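Local coordinates for protein serine--tRNA ligase, cytoplasmic (Candida albicans, PDB 3QO8) that attaches serine to tRNA(Ser) in two steps, activating the amino acid with ATP to Ser-AMP and then transferring it to the acceptor end of the tRNA, at residues H113-D118 and A348-D353; N125-T130 and P333-G338. All coordinates share one frame; numbering follows the deposited sequence.

Interaction 1: residues H113-D118 and A348-D353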
# COMPACT_ATOMS: atom_id res chain seq x y z
N HIS A 113 30.41 -8.70 -13.27
CA HIS A 113 31.58 -9.14 -12.55
C HIS A 113 32.17 -10.39 -13.21
O HIS A 113 31.45 -11.28 -13.64
CB HIS A 113 31.22 -9.41 -11.09
CG HIS A 113 32.40 -9.62 -10.20
ND1 HIS A 113 32.79 -10.87 -9.76
CD2 HIS A 113 33.29 -8.75 -9.67
CE1 HIS A 113 33.85 -10.76 -9.00
NE2 HIS A 113 34.18 -9.48 -8.92
N GLU A 114 33.50 -10.42 -13.30
CA GLU A 114 34.20 -11.52 -13.98
C GLU A 114 33.87 -12.91 -13.46
O GLU A 114 34.06 -13.90 -14.16
CB GLU A 114 35.71 -11.29 -13.91
CG GLU A 114 36.19 -10.18 -14.82
CD GLU A 114 36.02 -10.51 -16.29
OE1 GLU A 114 35.68 -11.67 -16.60
OE2 GLU A 114 36.23 -9.61 -17.13
N SER A 115 33.38 -13.00 -12.23
CA SER A 115 33.09 -14.30 -11.65
C SER A 115 31.73 -14.85 -12.09
O SER A 115 31.42 -16.00 -11.81
CB SER A 115 33.15 -14.24 -10.13
OG SER A 115 32.01 -13.56 -9.61
N VAL A 116 30.92 -14.04 -12.76
CA VAL A 116 29.58 -14.45 -13.18
C VAL A 116 29.63 -15.33 -14.44
O VAL A 116 30.32 -15.01 -15.40
CB VAL A 116 28.65 -13.23 -13.43
CG1 VAL A 116 27.30 -13.67 -14.00
CG2 VAL A 116 28.45 -12.43 -12.13
N VAL A 117 28.89 -16.44 -14.42
CA VAL A 117 28.80 -17.32 -15.59
C VAL A 117 28.19 -16.59 -16.78
O VAL A 117 27.14 -15.97 -16.67
CB VAL A 117 27.95 -18.58 -15.29
CG1 VAL A 117 27.67 -19.37 -16.58
CG2 VAL A 117 28.64 -19.45 -14.26
N ASP A 118 28.86 -16.67 -17.92
CA ASP A 118 28.39 -16.03 -19.14
C ASP A 118 27.40 -16.92 -19.89
O ASP A 118 27.80 -17.86 -20.57
CB ASP A 118 29.57 -15.67 -20.03
CG ASP A 118 29.15 -15.15 -21.39
OD1 ASP A 118 27.93 -14.93 -21.60
OD2 ASP A 118 30.03 -14.94 -22.24
N ALA A 348 22.70 -4.69 -11.44
CA ALA A 348 23.47 -5.73 -10.76
C ALA A 348 24.75 -6.08 -11.50
O ALA A 348 24.72 -6.41 -12.69
CB ALA A 348 22.61 -6.98 -10.57
N ALA A 349 25.88 -6.02 -10.79
CA ALA A 349 27.14 -6.54 -11.31
C ALA A 349 27.25 -8.03 -11.00
O ALA A 349 27.94 -8.76 -11.70
CB ALA A 349 28.33 -5.78 -10.73
N LYS A 350 26.56 -8.48 -9.95
CA LYS A 350 26.55 -9.88 -9.54
C LYS A 350 25.30 -10.14 -8.73
O LYS A 350 24.91 -9.29 -7.92
CB LYS A 350 27.78 -10.18 -8.68
CG LYS A 350 27.93 -11.64 -8.26
CD LYS A 350 29.16 -11.84 -7.39
CE LYS A 350 29.35 -13.30 -6.99
NZ LYS A 350 29.66 -14.21 -8.15
N LYS A 351 24.68 -11.30 -8.92
CA LYS A 351 23.49 -11.65 -8.15
C LYS A 351 23.47 -13.12 -7.72
O LYS A 351 23.78 -14.01 -8.52
CB LYS A 351 22.24 -11.33 -8.96
CG LYS A 351 20.94 -11.58 -8.23
CD LYS A 351 19.79 -10.95 -8.98
CE LYS A 351 19.01 -11.99 -9.74
NZ LYS A 351 18.01 -11.36 -10.63
N TYR A 352 23.11 -13.36 -6.47
CA TYR A 352 22.87 -14.72 -5.96
C TYR A 352 21.41 -14.81 -5.60
O TYR A 352 20.87 -13.89 -4.99
CB TYR A 352 23.64 -14.98 -4.67
CG TYR A 352 25.08 -15.43 -4.81
CD1 TYR A 352 25.72 -15.47 -6.04
CD2 TYR A 352 25.82 -15.80 -3.69
CE1 TYR A 352 27.04 -15.87 -6.15
CE2 TYR A 352 27.12 -16.19 -3.78
CZ TYR A 352 27.73 -16.23 -5.01
OH TYR A 352 29.04 -16.64 -5.08
N ASP A 353 20.77 -15.93 -5.93
CA ASP A 353 19.43 -16.18 -5.44
C ASP A 353 19.49 -17.30 -4.41
O ASP A 353 20.29 -18.25 -4.55
CB ASP A 353 18.48 -16.58 -6.57
CG ASP A 353 18.02 -15.40 -7.42
OD1 ASP A 353 18.52 -14.27 -7.23
OD2 ASP A 353 17.16 -15.62 -8.30
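K350 stretches straight through its first three torsions and bends only at the last, chi4 66°, and that final turn brings its ammonium group to the S115 hydroxyl. S115 meets it from a chi1 of 74°, with OG set between its own backbone N and carbonyl carbon. The resulting bond, K350 NZ to S115 OG, is 2.8 Å long. The same OG lies in the plane of the H113 imidazole, at the ring edge, 2.8 Å from H113 ND1, so one small hydroxyl is gripped by two partners and in turn helps hold the imidazole in its rotation, with W313 of helix 312-329 as another neighbour of the ring. Serine suits the place because its short side chain can reach both partners from inside the type I turn H113 to V116. That turn is closed by its own backbone bond from V116 N to H113 O.

Beside this polar cluster the backbones join directly: H113 N gives a nearly straight bond to A349 O, 2.9 Å at 172°. V116 adds the apolar part. Its CG2 rests 4.0 Å from K350 CG, the two side chains running past each other in opposite directions, so the long methylenes of the lysine serve as a hydrophobic surface. A349 belongs to a classic beta bulge, both it and K350 facing N372. The contact thus pins the loop after helix 74-107 to the start of a catalytic-core strand. With a lysine ammonium 4.9 Å from H113 ND1 (measured from K350 NZ), a neutral imidazole would probably be preferred, with OG as the polar link between the two.

Interaction 2: residues N125-T130 and P333-G338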
# COMPACT_ATOMS: atom_id res chain seq x y z
N ASN A 125 23.12 -21.51 -14.25
CA ASN A 125 23.32 -20.89 -12.95
C ASN A 125 24.34 -21.69 -12.17
O ASN A 125 24.31 -22.92 -12.19
CB ASN A 125 22.02 -20.85 -12.14
CG ASN A 125 21.04 -19.81 -12.64
OD1 ASN A 125 21.37 -18.96 -13.46
ND2 ASN A 125 19.81 -19.86 -12.12
N GLU A 126 25.23 -21.00 -11.48
CA GLU A 126 26.23 -21.65 -10.65
C GLU A 126 25.57 -22.20 -9.39
O GLU A 126 24.79 -21.50 -8.73
CB GLU A 126 27.33 -20.66 -10.28
CG GLU A 126 28.29 -21.15 -9.22
CD GLU A 126 29.28 -20.09 -8.80
OE1 GLU A 126 29.20 -18.96 -9.34
OE2 GLU A 126 30.14 -20.38 -7.93
N LEU A 127 25.85 -23.45 -9.05
CA LEU A 127 25.34 -24.01 -7.81
C LEU A 127 26.36 -23.69 -6.73
O LEU A 127 27.41 -24.32 -6.66
CB LEU A 127 25.10 -25.52 -7.91
CG LEU A 127 24.61 -26.17 -6.61
CD1 LEU A 127 23.26 -25.58 -6.14
CD2 LEU A 127 24.52 -27.69 -6.73
N VAL A 128 26.06 -22.67 -5.93
CA VAL A 128 27.02 -22.13 -4.98
C VAL A 128 27.07 -22.96 -3.69
O VAL A 128 28.14 -23.39 -3.26
CB VAL A 128 26.71 -20.65 -4.64
CG1 VAL A 128 27.64 -20.13 -3.55
CG2 VAL A 128 26.82 -19.79 -5.90
N ARG A 129 25.91 -23.20 -3.09
CA ARG A 129 25.84 -23.91 -1.83
C ARG A 129 24.49 -24.58 -1.72
O ARG A 129 23.51 -24.12 -2.30
CB ARG A 129 26.01 -22.95 -0.65
CG ARG A 129 27.44 -22.62 -0.29
CD ARG A 129 27.53 -21.72 0.95
NE ARG A 129 26.92 -20.41 0.74
CZ ARG A 129 27.53 -19.39 0.14
NH1 ARG A 129 28.77 -19.54 -0.31
NH2 ARG A 129 26.91 -18.23 -0.00
N THR A 130 24.44 -25.67 -0.95
CA THR A 130 23.18 -26.32 -0.63
C THR A 130 23.12 -26.49 0.88
O THR A 130 24.15 -26.63 1.54
CB THR A 130 23.07 -27.70 -1.31
OG1 THR A 130 23.23 -27.55 -2.73
CG2 THR A 130 21.71 -28.30 -1.05
N PRO A 333 15.04 -26.11 3.84
CA PRO A 333 16.15 -26.51 2.97
C PRO A 333 16.25 -25.52 1.82
O PRO A 333 15.21 -25.03 1.38
CB PRO A 333 15.72 -27.88 2.42
CG PRO A 333 14.53 -28.30 3.21
CD PRO A 333 13.89 -27.03 3.74
N TYR A 334 17.45 -25.23 1.33
CA TYR A 334 17.59 -24.29 0.23
C TYR A 334 18.86 -24.55 -0.55
O TYR A 334 19.70 -25.34 -0.14
CB TYR A 334 17.58 -22.83 0.74
CG TYR A 334 18.75 -22.53 1.67
CD1 TYR A 334 20.01 -22.24 1.16
CD2 TYR A 334 18.58 -22.56 3.05
CE1 TYR A 334 21.09 -21.99 2.02
CE2 TYR A 334 19.66 -22.31 3.91
CZ TYR A 334 20.91 -22.04 3.38
OH TYR A 334 21.96 -21.79 4.23
N ARG A 335 18.98 -23.89 -1.70
CA ARG A 335 20.26 -23.79 -2.38
C ARG A 335 20.51 -22.33 -2.74
O ARG A 335 19.57 -21.56 -2.91
CB ARG A 335 20.27 -24.64 -3.65
CG ARG A 335 19.22 -24.26 -4.68
CD ARG A 335 19.36 -25.11 -5.96
NE ARG A 335 18.47 -24.64 -7.03
CZ ARG A 335 18.14 -25.36 -8.11
NH1 ARG A 335 18.62 -26.58 -8.28
NH2 ARG A 335 17.32 -24.84 -9.02
N VAL A 336 21.78 -21.96 -2.83
CA VAL A 336 22.17 -20.63 -3.31
C VAL A 336 22.77 -20.78 -4.70
O VAL A 336 23.67 -21.62 -4.92
CB VAL A 336 23.20 -19.99 -2.36
CG1 VAL A 336 23.66 -18.62 -2.89
CG2 VAL A 336 22.60 -19.84 -0.96
N VAL A 337 22.28 -19.98 -5.64
CA VAL A 337 22.73 -20.07 -7.02
C VAL A 337 23.24 -18.75 -7.56
O VAL A 337 22.67 -17.69 -7.29
CB VAL A 337 21.62 -20.62 -7.96
CG1 VAL A 337 21.20 -22.03 -7.52
CG2 VAL A 337 20.41 -19.70 -7.97
N GLY A 338 24.32 -18.82 -8.34
CA GLY A 338 24.88 -17.65 -8.99
C GLY A 338 24.20 -17.44 -10.32
O GLY A 338 24.38 -18.22 -11.25
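E126 and G338 form the tight end of antiparallel strands 126-130 and 334-338, with reciprocal bonds G338 N to E126 O (2.7 Å) and E126 N to G338 O (2.9 Å). Lacking a side chain, G338 leaves room for the E126 carboxylate, where a CB would crowd OE1. Equally close is the classic beta bulge where V128 and R129 face V336: V336 O accepts from V128 N (2.8 Å), in the carbonyl plane, and from R129 N (3.3 Å), while V336 N bonds R129 O. Beta-branched V336 suits its buried, extended strand; V128, at the bulge, sets CB 4.1 Å from V336 CG1.

The face bearing L127, T130 and R335 is looser, and exposed L127 and T130 make its open side. L127 crosses R335 at about a right angle, CD1 3.9 Å from R335 CD, and L127 CD1 stands a looser 4.3 Å from V337 CG1. R335 NE forms a salt bridge with E355 of strand 350-358. On the other face R129, also exposed, has V128 CG1 above its guanidinium, displaced toward the rim, and salt-bridges E324 of helix 312-329. That helix also packs on V336 through I320, while strand 350-358 flanks strand 334-338 on its other edge, leaving 126-131 outermost here.

How the interactions relate
The two contacts lie 13 Å apart, centre to centre, at the edge of the mainly antiparallel sheet of the class II synthetase core; 113-118 is a loop bonded to it. Along the chain the order is 113-118, 125-130, 333-338, 348-353, so interaction 1 encloses interaction 2. Their second segments belong to consecutive, neighbouring strands, 334-338 and 350-358, joined by a probable hydrogen bond from V337 N to D353 O (2.9 Å) and by Y352 packing on V336 and G338. Helix 312-329 packs against both. Together they fasten the chain leaving helix 74-107 of the N-terminal extension, which is involved in tRNA binding, to the catalytic core: first as a loop, then as an added strand.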